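Local atomic coordinates of heme oxygenase 1 (PDB entry 1WE1), a protein that probably catalyses the oxidative opening of the heme ring to biliverdin, iron and carbon monoxide, a key step in making the chromophores of photosynthetic antennae. Residues V33-S38 with G208-A213; S38-V43 with Q85-S90; N45-Y50 with S79-L84; S67-P72 with Q173-L178. All coordinates share one frame; numbering follows the deposited sequence.

Interaction 1. Residues V33-S38 with G208-A213; sequences VVEKNS and GNLIKA
Glu-35 and Ala-213 meet where the N-terminus of helix 36-59 rests against helix 207-222, the last helix of the chain, and the contact is built around an N-cap. Glu-35 holds the capping position: its OE2 accepts from Ser-38 N at 3.0 Å, a bond bent to 133°, while its OE1 pairs with Ser-38 OG at 2.5 Å. Both partners reach the carboxylate from above its plane, so the two bonds tie the whole group down over the first turn. The bend at chi2 (-89°) folds the chain back toward its own helix and turns the carboxylate carbon toward the second segment.

The close-packed part lies around this group. Ala-213 sets its CB 3.6 Å from Glu-35 CD. Leu-210, with CG anti to its backbone N (chi1 -174°), lays CD1 over the hydrogen-bonded pair, 3.5 Å from Glu-35 OE1 and 4.0 Å from Ser-38 OG. Phe-25 and Cys-28 of helix 24-30 also touch Leu-210, which makes this the buried side.

Toward solvent the fit is looser. Asn-209 offers little more than its CB to Ser-38 CB, 4.0 Å away, and its side chain also touches Lys-41 one turn further along. Val-33 approaches merely through its carbonyl O, 4.4 Å from Leu-210 CD1.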
loop_
_atom_site.group_PDB
_atom_site.type_symbol
_atom_site.label_atom_id
_atom_site.label_comp_id
_atom_site.label_asym_id
_atom_site.label_seq_id
_atom_site.Cartn_x
_atom_site.Cartn_y
_atom_site.Cartn_z
ATOM N N VAL A 33 -13.796 11.065 8.085
ATOM C CA VAL A 33 -13.562 12.315 7.383
ATOM C C VAL A 33 -12.360 12.202 6.428
ATOM O O VAL A 33 -11.190 12.315 6.814
ATOM C CB VAL A 33 -13.447 13.518 8.389
ATOM C CG1 VAL A 33 -13.058 13.037 9.741
ATOM C CG2 VAL A 33 -12.468 14.561 7.889
ATOM N N VAL A 34 -12.690 11.910 5.174
ATOM C CA VAL A 34 -11.730 11.784 4.085
ATOM C C VAL A 34 -12.326 12.601 2.958
ATOM O O VAL A 34 -13.542 12.752 2.864
ATOM C CB VAL A 34 -11.560 10.320 3.594
ATOM C CG1 VAL A 34 -12.899 9.723 3.264
ATOM C CG2 VAL A 34 -10.684 10.282 2.348
ATOM N N GLU A 35 -11.482 13.136 2.097
ATOM C CA GLU A 35 -12.000 13.941 1.019
ATOM C C GLU A 35 -11.258 13.709 -0.281
ATOM O O GLU A 35 -10.028 13.674 -0.324
ATOM C CB GLU A 35 -11.979 15.413 1.445
ATOM C CG GLU A 35 -11.444 16.402 0.423
ATOM C CD GLU A 35 -9.946 16.589 0.531
ATOM O OE1 GLU A 35 -9.356 16.116 1.526
ATOM O OE2 GLU A 35 -9.364 17.222 -0.370
ATOM N N LYS A 36 -12.049 13.532 -1.331
ATOM C CA LYS A 36 -11.583 13.283 -2.685
ATOM C C LYS A 36 -10.257 13.921 -3.135
ATOM O O LYS A 36 -9.428 13.251 -3.733
ATOM C CB LYS A 36 -12.701 13.668 -3.662
ATOM C CG LYS A 36 -12.274 13.700 -5.122
ATOM C CD LYS A 36 -13.386 14.234 -6.030
ATOM C CE LYS A 36 -12.899 14.429 -7.471
ATOM N NZ LYS A 36 -12.400 13.175 -8.113
ATOM N N ASN A 37 -10.025 15.194 -2.847
ATOM C CA ASN A 37 -8.789 15.806 -3.331
ATOM C C ASN A 37 -7.477 15.358 -2.712
ATOM O O ASN A 37 -6.498 15.165 -3.428
ATOM C CB ASN A 37 -8.902 17.327 -3.283
ATOM C CG ASN A 37 -10.003 17.836 -4.174
ATOM O OD1 ASN A 37 -10.053 17.512 -5.365
ATOM N ND2 ASN A 37 -10.904 18.626 -3.605
ATOM N N SER A 38 -7.430 15.195 -1.397
ATOM C CA SER A 38 -6.190 14.751 -0.788
ATOM C C SER A 38 -6.017 13.239 -1.028
ATOM O O SER A 38 -4.947 12.794 -1.437
ATOM C CB SER A 38 -6.174 15.095 0.707
ATOM O OG SER A 38 -7.333 14.627 1.369
ATOM N N GLY A 208 -1.803 18.991 5.537
ATOM C CA GLY A 208 -2.176 20.346 5.166
ATOM C C GLY A 208 -3.338 20.431 4.182
ATOM O O GLY A 208 -4.209 21.295 4.321
ATOM N N ASN A 209 -3.366 19.546 3.188
ATOM C CA ASN A 209 -4.449 19.554 2.204
ATOM C C ASN A 209 -5.793 19.196 2.850
ATOM O O ASN A 209 -6.847 19.694 2.446
ATOM C CB ASN A 209 -4.175 18.560 1.071
ATOM C CG ASN A 209 -2.823 18.769 0.411
ATOM O OD1 ASN A 209 -2.686 18.606 -0.803
ATOM N ND2 ASN A 209 -1.811 19.110 1.210
ATOM N N LEU A 210 -5.748 18.325 3.851
ATOM C CA LEU A 210 -6.948 17.884 4.545
ATOM C C LEU A 210 -7.483 18.979 5.475
ATOM O O LEU A 210 -8.699 19.149 5.614
ATOM C CB LEU A 210 -6.639 16.612 5.345
ATOM C CG LEU A 210 -7.818 15.914 6.025
ATOM C CD1 LEU A 210 -8.848 15.528 4.970
ATOM C CD2 LEU A 210 -7.319 14.676 6.783
ATOM N N ILE A 211 -6.572 19.710 6.114
ATOM C CA ILE A 211 -6.964 20.785 7.014
ATOM C C ILE A 211 -7.831 21.779 6.238
ATOM O O ILE A 211 -8.985 22.011 6.604
ATOM C CB ILE A 211 -5.737 21.520 7.588
ATOM C CG1 ILE A 211 -4.851 20.537 8.360
ATOM C CG2 ILE A 211 -6.189 22.646 8.520
ATOM C CD1 ILE A 211 -5.478 20.015 9.616
ATOM N N LYS A 212 -7.294 22.351 5.161
ATOM C CA LYS A 212 -8.071 23.296 4.372
ATOM C C LYS A 212 -9.463 22.749 4.104
ATOM O O LYS A 212 -10.456 23.357 4.509
ATOM C CB LYS A 212 -7.392 23.600 3.042
ATOM C CG LYS A 212 -6.277 24.617 3.139
ATOM C CD LYS A 212 -5.920 25.169 1.761
ATOM C CE LYS A 212 -7.059 26.011 1.186
ATOM N NZ LYS A 212 -6.694 26.656 -0.117
ATOM N N ALA A 213 -9.517 21.601 3.426
ATOM C CA ALA A 213 -10.773 20.925 3.086
ATOM C C ALA A 213 -11.740 20.846 4.268
ATOM O O ALA A 213 -12.951 21.025 4.109
ATOM C CB ALA A 213 -10.480 19.515 2.564
#

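Interaction 2. Residues S38-V43 with Q85-S90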
loop_
_atom_site.group_PDB
_atom_site.type_symbol
_atom_site.label_atom_id
_atom_site.label_comp_id
_atom_site.label_asym_id
_atom_site.label_seq_id
_atom_site.Cartn_x
_atom_site.Cartn_y
_atom_site.Cartn_z
ATOM N N SER A 38 -7.430 15.195 -1.397
ATOM C CA SER A 38 -6.190 14.751 -0.788
ATOM C C SER A 38 -6.017 13.239 -1.028
ATOM O O SER A 38 -4.947 12.794 -1.437
ATOM C CB SER A 38 -6.174 15.095 0.707
ATOM O OG SER A 38 -7.333 14.627 1.369
ATOM N N TYR A 39 -7.081 12.467 -0.819
ATOM C CA TYR A 39 -7.040 11.016 -1.012
ATOM C C TYR A 39 -6.693 10.655 -2.448
ATOM O O TYR A 39 -6.170 9.591 -2.733
ATOM C CB TYR A 39 -8.394 10.408 -0.627
ATOM C CG TYR A 39 -8.556 8.936 -0.957
ATOM C CD1 TYR A 39 -8.984 8.525 -2.220
ATOM C CD2 TYR A 39 -8.264 7.951 -0.007
ATOM C CE1 TYR A 39 -9.112 7.169 -2.532
ATOM C CE2 TYR A 39 -8.389 6.594 -0.307
ATOM C CZ TYR A 39 -8.812 6.211 -1.567
ATOM O OH TYR A 39 -8.928 4.877 -1.861
ATOM N N ARG A 40 -6.994 11.565 -3.354
ATOM C CA ARG A 40 -6.738 11.379 -4.774
ATOM C C ARG A 40 -5.223 11.387 -5.028
ATOM O O ARG A 40 -4.715 10.698 -5.915
ATOM C CB ARG A 40 -7.422 12.532 -5.530
ATOM C CG ARG A 40 -7.478 12.386 -7.022
ATOM C CD ARG A 40 -8.424 13.391 -7.654
ATOM N NE ARG A 40 -7.961 14.771 -7.596
ATOM C CZ ARG A 40 -8.330 15.697 -8.481
ATOM N NH1 ARG A 40 -9.153 15.368 -9.470
ATOM N NH2 ARG A 40 -7.888 16.946 -8.389
ATOM N N LYS A 41 -4.508 12.181 -4.237
ATOM C CA LYS A 41 -3.067 12.290 -4.375
ATOM C C LYS A 41 -2.369 11.057 -3.814
ATOM O O LYS A 41 -1.289 10.671 -4.276
ATOM C CB LYS A 41 -2.576 13.568 -3.686
ATOM C CG LYS A 41 -3.171 14.834 -4.304
ATOM C CD LYS A 41 -2.429 16.115 -3.908
ATOM C CE LYS A 41 -2.919 17.293 -4.760
ATOM N NZ LYS A 41 -2.029 18.496 -4.740
ATOM N N LEU A 42 -2.997 10.432 -2.823
ATOM C CA LEU A 42 -2.457 9.225 -2.223
ATOM C C LEU A 42 -2.516 8.127 -3.276
ATOM O O LEU A 42 -1.555 7.385 -3.475
ATOM C CB LEU A 42 -3.286 8.820 -1.012
ATOM C CG LEU A 42 -2.720 7.647 -0.217
ATOM C CD1 LEU A 42 -1.386 8.062 0.378
ATOM C CD2 LEU A 42 -3.700 7.243 0.882
ATOM N N VAL A 43 -3.652 8.045 -3.958
ATOM C CA VAL A 43 -3.850 7.055 -5.008
ATOM C C VAL A 43 -2.809 7.235 -6.100
ATOM O O VAL A 43 -2.283 6.260 -6.626
ATOM C CB VAL A 43 -5.263 7.184 -5.616
ATOM C CG1 VAL A 43 -5.423 6.245 -6.823
ATOM C CG2 VAL A 43 -6.309 6.862 -4.546
ATOM N N GLN A 85 -8.664 7.078 -13.005
ATOM C CA GLN A 85 -9.621 7.419 -14.044
ATOM C C GLN A 85 -10.855 8.036 -13.384
ATOM O O GLN A 85 -11.373 9.053 -13.838
ATOM C CB GLN A 85 -10.025 6.154 -14.805
ATOM C CG GLN A 85 -11.190 6.340 -15.765
ATOM C CD GLN A 85 -10.743 6.594 -17.182
ATOM O OE1 GLN A 85 -10.209 7.654 -17.499
ATOM N NE2 GLN A 85 -10.955 5.612 -18.051
ATOM N N PHE A 86 -11.309 7.411 -12.305
ATOM C CA PHE A 86 -12.474 7.869 -11.570
ATOM C C PHE A 86 -12.265 9.213 -10.847
ATOM O O PHE A 86 -13.127 10.096 -10.903
ATOM C CB PHE A 86 -12.896 6.796 -10.560
ATOM C CG PHE A 86 -14.001 7.235 -9.644
ATOM C CD1 PHE A 86 -15.326 7.238 -10.079
ATOM C CD2 PHE A 86 -13.711 7.711 -8.370
ATOM C CE1 PHE A 86 -16.353 7.718 -9.259
ATOM C CE2 PHE A 86 -14.723 8.191 -7.543
ATOM C CZ PHE A 86 -16.052 8.197 -7.991
ATOM N N TYR A 87 -11.133 9.371 -10.168
ATOM C CA TYR A 87 -10.853 10.602 -9.441
ATOM C C TYR A 87 -10.351 11.746 -10.309
ATOM O O TYR A 87 -10.573 12.912 -9.988
ATOM C CB TYR A 87 -9.840 10.331 -8.332
ATOM C CG TYR A 87 -10.404 9.488 -7.228
ATOM C CD1 TYR A 87 -10.080 8.142 -7.117
ATOM C CD2 TYR A 87 -11.314 10.019 -6.333
ATOM C CE1 TYR A 87 -10.658 7.349 -6.140
ATOM C CE2 TYR A 87 -11.901 9.242 -5.358
ATOM C CZ TYR A 87 -11.571 7.904 -5.260
ATOM O OH TYR A 87 -12.155 7.134 -4.274
ATOM N N TYR A 88 -9.676 11.414 -11.405
ATOM C CA TYR A 88 -9.129 12.426 -12.302
ATOM C C TYR A 88 -9.836 12.528 -13.639
ATOM O O TYR A 88 -9.820 13.589 -14.272
ATOM C CB TYR A 88 -7.646 12.159 -12.560
ATOM C CG TYR A 88 -6.759 12.552 -11.409
ATOM C CD1 TYR A 88 -6.465 13.897 -11.152
ATOM C CD2 TYR A 88 -6.228 11.587 -10.562
ATOM C CE1 TYR A 88 -5.667 14.262 -10.079
ATOM C CE2 TYR A 88 -5.433 11.938 -9.493
ATOM C CZ TYR A 88 -5.155 13.272 -9.251
ATOM O OH TYR A 88 -4.384 13.596 -8.163
ATOM N N GLY A 89 -10.431 11.429 -14.085
ATOM C CA GLY A 89 -11.118 11.450 -15.359
ATOM C C GLY A 89 -10.223 11.011 -16.499
ATOM O O GLY A 89 -9.044 10.720 -16.302
ATOM N N SER A 90 -10.786 10.983 -17.703
ATOM C CA SER A 90 -10.074 10.555 -18.898
ATOM C C SER A 90 -8.673 11.101 -19.124
ATOM O O SER A 90 -7.832 10.400 -19.679
ATOM C CB SER A 90 -10.929 10.834 -20.132
ATOM O OG SER A 90 -12.088 10.021 -20.117
#
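Arg-40 gives the contact its one hydrogen bond across the segments: NH1 donates to Tyr-87 O at 2.9 Å, nearly straight at 162° and in the guanidinium plane. Lys-36 NZ binds the same carbonyl. This oxygen lies in the last turn of helix 77-88, after which Gly-89 leaves helical angles with positive phi, so two basic side chains from the start of helix 36-59 gather at a helix C-terminus.

Stacking comes next. The guanidinium lies flat on Tyr-88, planes 10° apart and centres 4.1 Å apart, and Arg-40 CD makes a CH-pi contact 3.7 Å from the ring centroid. The turn at chi3 (69°) brings the group back over the ring. A leucine in its place would probably leave the Tyr-87 carbonyl with one partner fewer and uncover part of the Tyr-88 face.

Between aromatic rings, Tyr-39 points an edge toward the face of Tyr-87 in an offset edge-to-face pair, centroids 5.6 Å apart. Their hydroxyls are hydrogen-bonded to other parts of the chain, Tyr-39 OH with Tyr-156 OH and Tyr-87 OH with Gly-152 O.

Interaction 3. Residues N45-Y50 with S79-L84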
loop_
_atom_site.group_PDB
_atom_site.type_symbol
_atom_site.label_atom_id
_atom_site.label_comp_id
_atom_site.label_asym_id
_atom_site.label_seq_id
_atom_site.Cartn_x
_atom_site.Cartn_y
_atom_site.Cartn_z
ATOM N N ASN A 45 0.187 8.463 -5.743
ATOM C CA ASN A 45 1.459 7.950 -5.251
ATOM C C ASN A 45 1.527 6.412 -5.264
ATOM O O ASN A 45 2.427 5.831 -5.882
ATOM C CB ASN A 45 1.746 8.473 -3.850
ATOM C CG ASN A 45 2.307 9.888 -3.863
ATOM O OD1 ASN A 45 2.918 10.333 -4.843
ATOM N ND2 ASN A 45 2.123 10.593 -2.760
ATOM N N LEU A 46 0.582 5.748 -4.603
ATOM C CA LEU A 46 0.596 4.291 -4.585
ATOM C C LEU A 46 0.671 3.758 -6.007
ATOM O O LEU A 46 1.314 2.749 -6.269
ATOM C CB LEU A 46 -0.647 3.748 -3.885
ATOM C CG LEU A 46 -0.718 4.175 -2.423
ATOM C CD1 LEU A 46 -1.920 3.540 -1.748
ATOM C CD2 LEU A 46 0.561 3.756 -1.728
ATOM N N TYR A 47 0.019 4.451 -6.931
ATOM C CA TYR A 47 0.043 4.044 -8.322
ATOM C C TYR A 47 1.494 3.863 -8.798
ATOM O O TYR A 47 1.816 2.870 -9.441
ATOM C CB TYR A 47 -0.664 5.097 -9.180
ATOM C CG TYR A 47 -0.456 4.906 -10.657
ATOM C CD1 TYR A 47 -1.012 3.821 -11.326
ATOM C CD2 TYR A 47 0.341 5.784 -11.380
ATOM C CE1 TYR A 47 -0.769 3.617 -12.679
ATOM C CE2 TYR A 47 0.589 5.586 -12.734
ATOM C CZ TYR A 47 0.036 4.506 -13.375
ATOM O OH TYR A 47 0.300 4.306 -14.718
ATOM N N PHE A 48 2.369 4.816 -8.477
ATOM C CA PHE A 48 3.770 4.725 -8.897
ATOM C C PHE A 48 4.553 3.679 -8.107
ATOM O O PHE A 48 5.401 2.980 -8.657
ATOM C CB PHE A 48 4.463 6.085 -8.767
ATOM C CG PHE A 48 3.848 7.156 -9.627
ATOM C CD1 PHE A 48 2.994 8.107 -9.077
ATOM C CD2 PHE A 48 4.089 7.185 -11.003
ATOM C CE1 PHE A 48 2.387 9.069 -9.881
ATOM C CE2 PHE A 48 3.485 8.143 -11.820
ATOM C CZ PHE A 48 2.629 9.089 -11.258
ATOM N N VAL A 49 4.261 3.567 -6.819
ATOM C CA VAL A 49 4.963 2.600 -5.999
ATOM C C VAL A 49 4.653 1.189 -6.455
ATOM O O VAL A 49 5.559 0.377 -6.614
ATOM C CB VAL A 49 4.584 2.742 -4.527
ATOM C CG1 VAL A 49 5.317 1.667 -3.706
ATOM C CG2 VAL A 49 4.935 4.152 -4.032
ATOM N N TYR A 50 3.375 0.882 -6.666
ATOM C CA TYR A 50 3.007 -0.457 -7.117
ATOM C C TYR A 50 3.548 -0.729 -8.499
ATOM O O TYR A 50 3.943 -1.844 -8.795
ATOM C CB TYR A 50 1.496 -0.647 -7.107
ATOM C CG TYR A 50 0.953 -0.947 -5.736
ATOM C CD1 TYR A 50 0.875 -2.266 -5.260
ATOM C CD2 TYR A 50 0.521 0.083 -4.901
ATOM C CE1 TYR A 50 0.371 -2.541 -3.978
ATOM C CE2 TYR A 50 0.014 -0.185 -3.622
ATOM C CZ TYR A 50 -0.060 -1.489 -3.173
ATOM O OH TYR A 50 -0.590 -1.733 -1.932
ATOM N N SER A 79 -5.815 -1.864 -11.233
ATOM C CA SER A 79 -6.968 -1.449 -10.444
ATOM C C SER A 79 -6.791 -0.008 -9.988
ATOM O O SER A 79 -7.757 0.748 -9.900
ATOM C CB SER A 79 -7.154 -2.367 -9.223
ATOM O OG SER A 79 -6.233 -2.069 -8.181
ATOM N N LEU A 80 -5.545 0.368 -9.712
ATOM C CA LEU A 80 -5.212 1.713 -9.267
ATOM C C LEU A 80 -5.350 2.696 -10.441
ATOM O O LEU A 80 -5.644 3.886 -10.247
ATOM C CB LEU A 80 -3.789 1.714 -8.708
ATOM C CG LEU A 80 -3.477 2.315 -7.329
ATOM C CD1 LEU A 80 -4.631 2.180 -6.359
ATOM C CD2 LEU A 80 -2.251 1.612 -6.788
ATOM N N GLU A 81 -5.137 2.208 -11.659
ATOM C CA GLU A 81 -5.292 3.067 -12.820
ATOM C C GLU A 81 -6.783 3.333 -12.971
ATOM O O GLU A 81 -7.203 4.422 -13.377
ATOM C CB GLU A 81 -4.763 2.393 -14.086
ATOM C CG GLU A 81 -3.255 2.280 -14.139
ATOM C CD GLU A 81 -2.747 1.794 -15.481
ATOM O OE1 GLU A 81 -1.512 1.813 -15.688
ATOM O OE2 GLU A 81 -3.580 1.389 -16.325
ATOM N N GLN A 82 -7.583 2.329 -12.634
ATOM C CA GLN A 82 -9.025 2.464 -12.716
ATOM C C GLN A 82 -9.491 3.535 -11.742
ATOM O O GLN A 82 -10.377 4.329 -12.054
ATOM C CB GLN A 82 -9.697 1.118 -12.431
ATOM C CG GLN A 82 -9.770 0.215 -13.672
ATOM C CD GLN A 82 -10.231 -1.210 -13.367
ATOM O OE1 GLN A 82 -11.105 -1.431 -12.520
ATOM N NE2 GLN A 82 -9.655 -2.184 -14.075
ATOM N N ASP A 83 -8.872 3.577 -10.571
ATOM C CA ASP A 83 -9.236 4.579 -9.584
ATOM C C ASP A 83 -8.823 5.994 -10.002
ATOM O O ASP A 83 -9.537 6.944 -9.726
ATOM C CB ASP A 83 -8.630 4.218 -8.224
ATOM C CG ASP A 83 -9.361 3.060 -7.544
ATOM O OD1 ASP A 83 -8.939 2.652 -6.437
ATOM O OD2 ASP A 83 -10.361 2.560 -8.107
ATOM N N LEU A 84 -7.675 6.135 -10.659
ATOM C CA LEU A 84 -7.215 7.446 -11.110
ATOM C C LEU A 84 -8.197 7.982 -12.154
ATOM O O LEU A 84 -8.515 9.178 -12.191
ATOM C CB LEU A 84 -5.798 7.343 -11.711
ATOM C CG LEU A 84 -4.666 7.062 -10.701
ATOM C CD1 LEU A 84 -3.410 6.513 -11.390
ATOM C CD2 LEU A 84 -4.362 8.345 -9.937
#
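Two antiparallel helices of the all-helical heme oxygenase fold pack here, with Tyr-47 of helix 36-59 set among Leu-80, Glu-81 and Leu-84 of helix 77-88. The short segments approach to 9.6 Å between axes, their directions 157° apart. Tyr-47 reaches across with CG anti to its backbone N (chi1 169°). Leu-84 CD1 lies over one face of the ring, 3.7 Å from the centroid in a CH-pi contact, while Leu-80 CB comes up at the ring edge. At the tip, Tyr-47 OH donates to Glu-81 OE1 at 3.2 Å, on the anti side and tilted 34° from the carboxylate plane; the extended Glu-81 chain brings the acceptor there. A valine here would probably leave Glu-81 without this donor and open a gap beneath Leu-84.

Leu-80 fills the other half, its CD2 resting 3.6 Å from Tyr-47 N and 3.9 Å from Leu-46 CB. Tyr-50 CD2 meets the same methyl at 3.7 Å. Beyond it, Tyr-50 OH is hydrogen-bonded to Asp-131 OD2 and Arg-127 NE, and the ring of Phe-155 meets that of Tyr-50 with the planes steeply inclined. Such largely apolar antiparallel helix packing, with the Tyr-50 side chain about 8 Å from the bound heme, is characteristic of the heme oxygenase helical core.

Interaction 4. Residues S67-P72 with Q173-L178; sequences SHIYFP and QAMNDL
The side chains of His-68 and Leu-178 run alongside one another, pointing opposite ways, where the loop between helices 36-59 and 77-88 meets the end of helix 164-176. Followed outward, the histidine begins with CB, which lies against the CD1 methyl of Leu-178, a methyl whose exact position is uncertain. CG, anti to the carbonyl carbon (chi1 -70°), is still near that methyl. From there the ring divides. ND1 turns back to its own segment and donates to Ser-67 OG at 3.2 Å, 21° out of the ring plane, which helps to fix the rotation of the imidazole. On the other branch CD2 passes Asp-177 O at 3.5 Å, with NE2 lying somewhat farther from the same carbonyl.

The backbone takes part as well: His-68 O sits 3.4 Å from Ala-174 CB. That methyl also meets the rim of Phe-71, whose CZ is 4.0 Å away with the methyl near the ring plane. Ile-69 CG2 bridges Leu-178 and Met-175 CG, the latter at 4.3 Å. On the helix side, Gln-173 NE2 donates to Asp-177 OD2 along a nearly straight bond, clasping the last turn.

The contact thus joins an interhelical loop to the C-terminal turn of helix 164-176. Ile-69 packs on helix 120-146, and Met-175 is wedged between that helix, where it touches the heme-binding Tyr-125, and helix 5-12.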
loop_
_atom_site.group_PDB
_atom_site.type_symbol
_atom_site.label_atom_id
_atom_site.label_comp_id
_atom_site.label_asym_id
_atom_site.label_seq_id
_atom_site.Cartn_x
_atom_site.Cartn_y
_atom_site.Cartn_z
ATOM N N SER A 67 10.597 -15.830 -6.310
ATOM C CA SER A 67 9.677 -16.704 -7.039
ATOM C C SER A 67 8.639 -17.338 -6.122
ATOM O O SER A 67 7.576 -17.764 -6.574
ATOM C CB SER A 67 10.452 -17.821 -7.747
ATOM O OG SER A 67 11.004 -18.737 -6.809
ATOM N N HIS A 68 8.967 -17.407 -4.836
ATOM C CA HIS A 68 8.090 -17.993 -3.828
ATOM C C HIS A 68 6.936 -17.067 -3.453
ATOM O O HIS A 68 5.853 -17.531 -3.094
ATOM C CB HIS A 68 8.892 -18.338 -2.565
ATOM C CG HIS A 68 9.836 -19.492 -2.733
ATOM N ND1 HIS A 68 10.756 -19.564 -3.758
ATOM C CD2 HIS A 68 10.019 -20.608 -1.987
ATOM C CE1 HIS A 68 11.465 -20.674 -3.636
ATOM N NE2 HIS A 68 11.036 -21.324 -2.569
ATOM N N ILE A 69 7.166 -15.760 -3.526
ATOM C CA ILE A 69 6.123 -14.803 -3.183
ATOM C C ILE A 69 5.643 -14.050 -4.423
ATOM O O ILE A 69 5.132 -12.931 -4.338
ATOM C CB ILE A 69 6.619 -13.801 -2.124
ATOM C CG1 ILE A 69 7.774 -12.970 -2.677
ATOM C CG2 ILE A 69 7.083 -14.554 -0.897
ATOM C CD1 ILE A 69 8.218 -11.845 -1.749
ATOM N N TYR A 70 5.810 -14.680 -5.578
ATOM C CA TYR A 70 5.395 -14.080 -6.830
ATOM C C TYR A 70 3.978 -14.518 -7.184
ATOM O O TYR A 70 3.774 -15.572 -7.790
ATOM C CB TYR A 70 6.357 -14.475 -7.951
ATOM C CG TYR A 70 5.977 -13.894 -9.292
ATOM C CD1 TYR A 70 6.116 -12.525 -9.546
ATOM C CD2 TYR A 70 5.445 -14.702 -10.297
ATOM C CE1 TYR A 70 5.730 -11.976 -10.774
ATOM C CE2 TYR A 70 5.054 -14.164 -11.523
ATOM C CZ TYR A 70 5.198 -12.803 -11.754
ATOM O OH TYR A 70 4.797 -12.271 -12.956
ATOM N N PHE A 71 3.006 -13.696 -6.799
ATOM C CA PHE A 71 1.595 -13.955 -7.051
ATOM C C PHE A 71 0.991 -12.805 -7.852
ATOM O O PHE A 71 0.368 -11.907 -7.285
ATOM C CB PHE A 71 0.840 -14.082 -5.728
ATOM C CG PHE A 71 1.335 -15.186 -4.845
ATOM C CD1 PHE A 71 1.007 -16.511 -5.115
ATOM C CD2 PHE A 71 2.115 -14.900 -3.727
ATOM C CE1 PHE A 71 1.448 -17.539 -4.279
ATOM C CE2 PHE A 71 2.559 -15.918 -2.885
ATOM C CZ PHE A 71 2.226 -17.238 -3.160
ATOM N N PRO A 72 1.160 -12.824 -9.183
ATOM C CA PRO A 72 0.624 -11.772 -10.058
ATOM C C PRO A 72 -0.865 -11.504 -9.837
ATOM O O PRO A 72 -1.435 -10.579 -10.417
ATOM C CB PRO A 72 0.930 -12.300 -11.461
ATOM C CG PRO A 72 0.953 -13.797 -11.276
ATOM C CD PRO A 72 1.704 -13.941 -9.978
ATOM N N GLN A 173 2.386 -18.872 4.296
ATOM C CA GLN A 173 3.056 -20.151 4.120
ATOM C C GLN A 173 4.248 -19.933 3.198
ATOM O O GLN A 173 5.381 -20.294 3.530
ATOM C CB GLN A 173 2.082 -21.162 3.492
ATOM C CG GLN A 173 2.670 -22.543 3.197
ATOM C CD GLN A 173 3.168 -23.246 4.448
ATOM O OE1 GLN A 173 2.430 -23.398 5.426
ATOM N NE2 GLN A 173 4.424 -23.682 4.425
ATOM N N ALA A 174 3.979 -19.331 2.042
ATOM C CA ALA A 174 5.018 -19.051 1.063
ATOM C C ALA A 174 6.231 -18.424 1.739
ATOM O O ALA A 174 7.365 -18.829 1.492
ATOM C CB ALA A 174 4.482 -18.126 -0.013
ATOM N N MET A 175 5.988 -17.444 2.602
ATOM C CA MET A 175 7.068 -16.780 3.315
ATOM C C MET A 175 7.814 -17.732 4.251
ATOM O O MET A 175 9.040 -17.676 4.350
ATOM C CB MET A 175 6.524 -15.602 4.127
ATOM C CG MET A 175 6.042 -14.423 3.301
ATOM S SD MET A 175 5.881 -12.915 4.296
ATOM C CE MET A 175 4.393 -13.272 5.249
ATOM N N ASN A 176 7.064 -18.597 4.933
ATOM C CA ASN A 176 7.634 -19.559 5.872
ATOM C C ASN A 176 8.444 -20.679 5.221
ATOM O O ASN A 176 9.092 -21.465 5.914
ATOM C CB ASN A 176 6.527 -20.165 6.732
ATOM C CG ASN A 176 5.880 -19.143 7.643
ATOM O OD1 ASN A 176 6.551 -18.502 8.456
ATOM N ND2 ASN A 176 4.569 -18.980 7.510
ATOM N N ASP A 177 8.400 -20.756 3.893
ATOM C CA ASP A 177 9.153 -21.772 3.169
ATOM C C ASP A 177 10.238 -21.109 2.330
ATOM O O ASP A 177 10.690 -21.666 1.329
ATOM C CB ASP A 177 8.239 -22.596 2.250
ATOM C CG ASP A 177 7.100 -23.274 3.000
ATOM O OD1 ASP A 177 7.313 -23.707 4.156
ATOM O OD2 ASP A 177 5.993 -23.388 2.424
ATOM N N LEU A 178 10.656 -19.918 2.745
ATOM C CA LEU A 178 11.687 -19.170 2.027
ATOM C C LEU A 178 13.100 -19.609 2.394
ATOM O O LEU A 178 13.443 -19.715 3.573
ATOM C CB LEU A 178 11.534 -17.669 2.298
ATOM C CG LEU A 178 10.895 -16.809 1.203
ATOM C CD1 LEU A 178 9.677 -17.501 0.620
ATOM C CD2 LEU A 178 10.528 -15.455 1.789
#

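How the interactions relate
Interactions 1, 2 and 3 follow one another along helix 36-59, from its N-cap inward, and pin it first to helix 207-222 and then twice to helix 77-88. In sequence, interaction 3 is enclosed by interaction 2, and that by interaction 1. Interactions 1 and 2 share Ser-38, their centres about 13 Å apart; interactions 2 and 3, about 9 Å apart between centres, touch where Val-43 packs on Leu-84. Interaction 4 stands across the chain's centre from interactions 1 and 2, its centre about 38 Å from that of interaction 1, and its segments alternate with those of interactions 2 and 3. With the Met-175 side chain about 6 Å from heme, it lies nearer the cofactor than interaction 1, whose Leu-210 side chain is about 13 Å away.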